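Local coordinates for protein light Chain (Clostridium botulinum, PDB 6BVD) that is the zinc-dependent protease domain of the mosaic botulinum neurotoxin type HA and probably cleaves a neuronal SNARE protein, at residues A[117-122]-A[187-192]. Numbering follows the deposited sequence.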
loop_
_atom_site.group_PDB
_atom_site.type_symbol
_atom_site.label_atom_id
_atom_site.label_comp_id
_atom_site.label_asym_id
_atom_site.label_seq_id
_atom_site.Cartn_x
_atom_site.Cartn_y
_atom_site.Cartn_z
ATOM N N ILE A 117 3.359 -24.681 12.280
ATOM C CA ILE A 117 4.010 -25.711 11.466
ATOM C C ILE A 117 3.467 -27.148 11.754
ATOM O O ILE A 117 3.089 -27.486 12.873
ATOM C CB ILE A 117 5.506 -25.671 11.694
ATOM C CG1 ILE A 117 5.811 -26.134 13.107
ATOM C CG2 ILE A 117 6.086 -24.231 11.433
ATOM C CD1 ILE A 117 7.284 -26.510 13.290
ATOM N N PRO A 118 3.418 -28.013 10.741
ATOM C CA PRO A 118 2.948 -29.389 11.001
ATOM C C PRO A 118 3.805 -30.178 12.010
ATOM O O PRO A 118 4.998 -29.908 12.114
ATOM C CB PRO A 118 3.032 -30.050 9.630
ATOM C CG PRO A 118 2.930 -28.942 8.685
ATOM C CD PRO A 118 3.636 -27.776 9.306
ATOM N N TYR A 119 3.204 -31.093 12.766
ATOM C CA TYR A 119 3.966 -31.990 13.636
ATOM C C TYR A 119 4.843 -32.874 12.756
ATOM O O TYR A 119 4.396 -33.295 11.694
ATOM C CB TYR A 119 3.051 -32.858 14.505
ATOM C CG TYR A 119 3.804 -33.710 15.525
ATOM C CD1 TYR A 119 4.170 -33.180 16.749
ATOM C CD2 TYR A 119 4.241 -35.006 15.213
ATOM C CE1 TYR A 119 4.875 -33.931 17.680
ATOM C CE2 TYR A 119 4.971 -35.745 16.134
ATOM C CZ TYR A 119 5.282 -35.204 17.367
ATOM O OH TYR A 119 5.980 -35.941 18.303
ATOM N N LEU A 120 6.074 -33.137 13.207
ATOM C CA LEU A 120 7.018 -34.010 12.462
ATOM C C LEU A 120 6.699 -35.494 12.733
ATOM O O LEU A 120 7.429 -36.222 13.428
ATOM C CB LEU A 120 8.486 -33.660 12.815
ATOM C CG LEU A 120 8.923 -32.229 12.437
ATOM C CD1 LEU A 120 10.413 -31.925 12.846
ATOM C CD2 LEU A 120 8.698 -31.871 10.960
ATOM N N GLY A 121 5.548 -35.941 12.235
ATOM C CA GLY A 121 5.179 -37.331 12.413
ATOM C C GLY A 121 3.696 -37.470 12.169
ATOM O O GLY A 121 2.988 -36.448 12.081
ATOM N N ASN A 122 3.242 -38.709 12.029
ATOM C CA ASN A 122 1.817 -38.955 11.838
ATOM C C ASN A 122 1.440 -40.355 12.321
ATOM O O ASN A 122 2.252 -41.035 12.971
ATOM C CB ASN A 122 1.434 -38.737 10.374
ATOM C CG ASN A 122 2.220 -39.641 9.408
ATOM O OD1 ASN A 122 2.048 -40.845 9.402
ATOM N ND2 ASN A 122 3.039 -39.037 8.554
ATOM N N ASP A 187 -5.890 -35.383 11.545
ATOM C CA ASP A 187 -5.655 -36.148 12.760
ATOM C C ASP A 187 -4.859 -35.401 13.855
ATOM O O ASP A 187 -4.219 -36.059 14.662
ATOM C CB ASP A 187 -4.883 -37.446 12.423
ATOM C CG ASP A 187 -5.663 -38.389 11.525
ATOM O OD1 ASP A 187 -6.920 -38.380 11.532
ATOM O OD2 ASP A 187 -4.994 -39.155 10.797
ATOM N N GLY A 188 -4.903 -34.060 13.891
ATOM C CA GLY A 188 -4.182 -33.283 14.891
ATOM C C GLY A 188 -2.735 -32.892 14.548
ATOM O O GLY A 188 -2.236 -31.924 15.071
ATOM N N PHE A 189 -2.052 -33.680 13.714
ATOM C CA PHE A 189 -0.667 -33.402 13.300
ATOM C C PHE A 189 -0.502 -32.220 12.350
ATOM O O PHE A 189 0.414 -31.381 12.499
ATOM C CB PHE A 189 -0.062 -34.672 12.639
ATOM C CG PHE A 189 -0.146 -35.890 13.500
ATOM C CD1 PHE A 189 0.744 -36.068 14.547
ATOM C CD2 PHE A 189 -1.123 -36.885 13.267
ATOM C CE1 PHE A 189 0.691 -37.204 15.326
ATOM C CE2 PHE A 189 -1.178 -38.018 14.047
ATOM C CZ PHE A 189 -0.282 -38.182 15.075
ATOM N N GLY A 190 -1.395 -32.143 11.368
ATOM C CA GLY A 190 -1.318 -31.125 10.346
ATOM C C GLY A 190 -0.456 -31.616 9.199
ATOM O O GLY A 190 0.192 -32.664 9.293
ATOM N N SER A 191 -0.447 -30.892 8.093
ATOM C CA SER A 191 0.459 -31.249 6.984
ATOM C C SER A 191 0.648 -30.019 6.160
ATOM O O SER A 191 -0.065 -29.015 6.382
ATOM C CB SER A 191 -0.112 -32.390 6.113
ATOM O OG SER A 191 -1.174 -31.926 5.295
ATOM N N ILE A 192 1.591 -30.068 5.217
ATOM C CA ILE A 192 1.660 -29.070 4.177
ATOM C C ILE A 192 0.278 -28.925 3.556
ATOM O O ILE A 192 -0.384 -29.931 3.285
ATOM C CB ILE A 192 2.675 -29.453 3.098
ATOM C CG1 ILE A 192 4.108 -29.350 3.646
ATOM C CG2 ILE A 192 2.630 -28.467 1.975
ATOM C CD1 ILE A 192 5.141 -30.089 2.710
HETATM O O HOH W 1 2.591 -33.994 9.634
#
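Two loops of the clostridial zinc protease fold meet here through buried residues, Tyr-119 and Phe-189 joining them through one backbone hydrogen bond and an oblique pair of aromatic rings. Tyr-119 N gives an almost straight bond (173°) to Phe-189 O at 2.8 Å. A water makes a second bridge, linking Tyr-119 O and Gly-190 O, 2.8 Å from each. Phe-189 has the largest share of the interface. Asn-122 CA sits over its ring centre in a CH-pi contact, 3.7 Å from the centroid, while Tyr-119 CD2 approaches Phe-189 CD1 at the ring edge, also at 3.7 Å. With CG anti to the backbone N (chi1 -174°), the Tyr-119 ring lies beside that of Phe-189, their planes inclined at 53°. Pro-118 lays its compact apolar ring against the Gly-190 and Ser-191 backbone, CG 3.6 Å from Ser-191 C. Glycine suits position 190 because its backbone angles would press a CB against the preceding carbonyl; Gly-121 and Gly-188 share that constraint. Ile-297 and Arg-300 of helix 280-301 touch both aromatic side chains, and the Tyr-320 hydroxyl of helix 313-323 hydrogen-bonds to Pro-118 O. The contact thus links the loop following helix 104-115 to the one entering strand 193-196 of the mixed sheet.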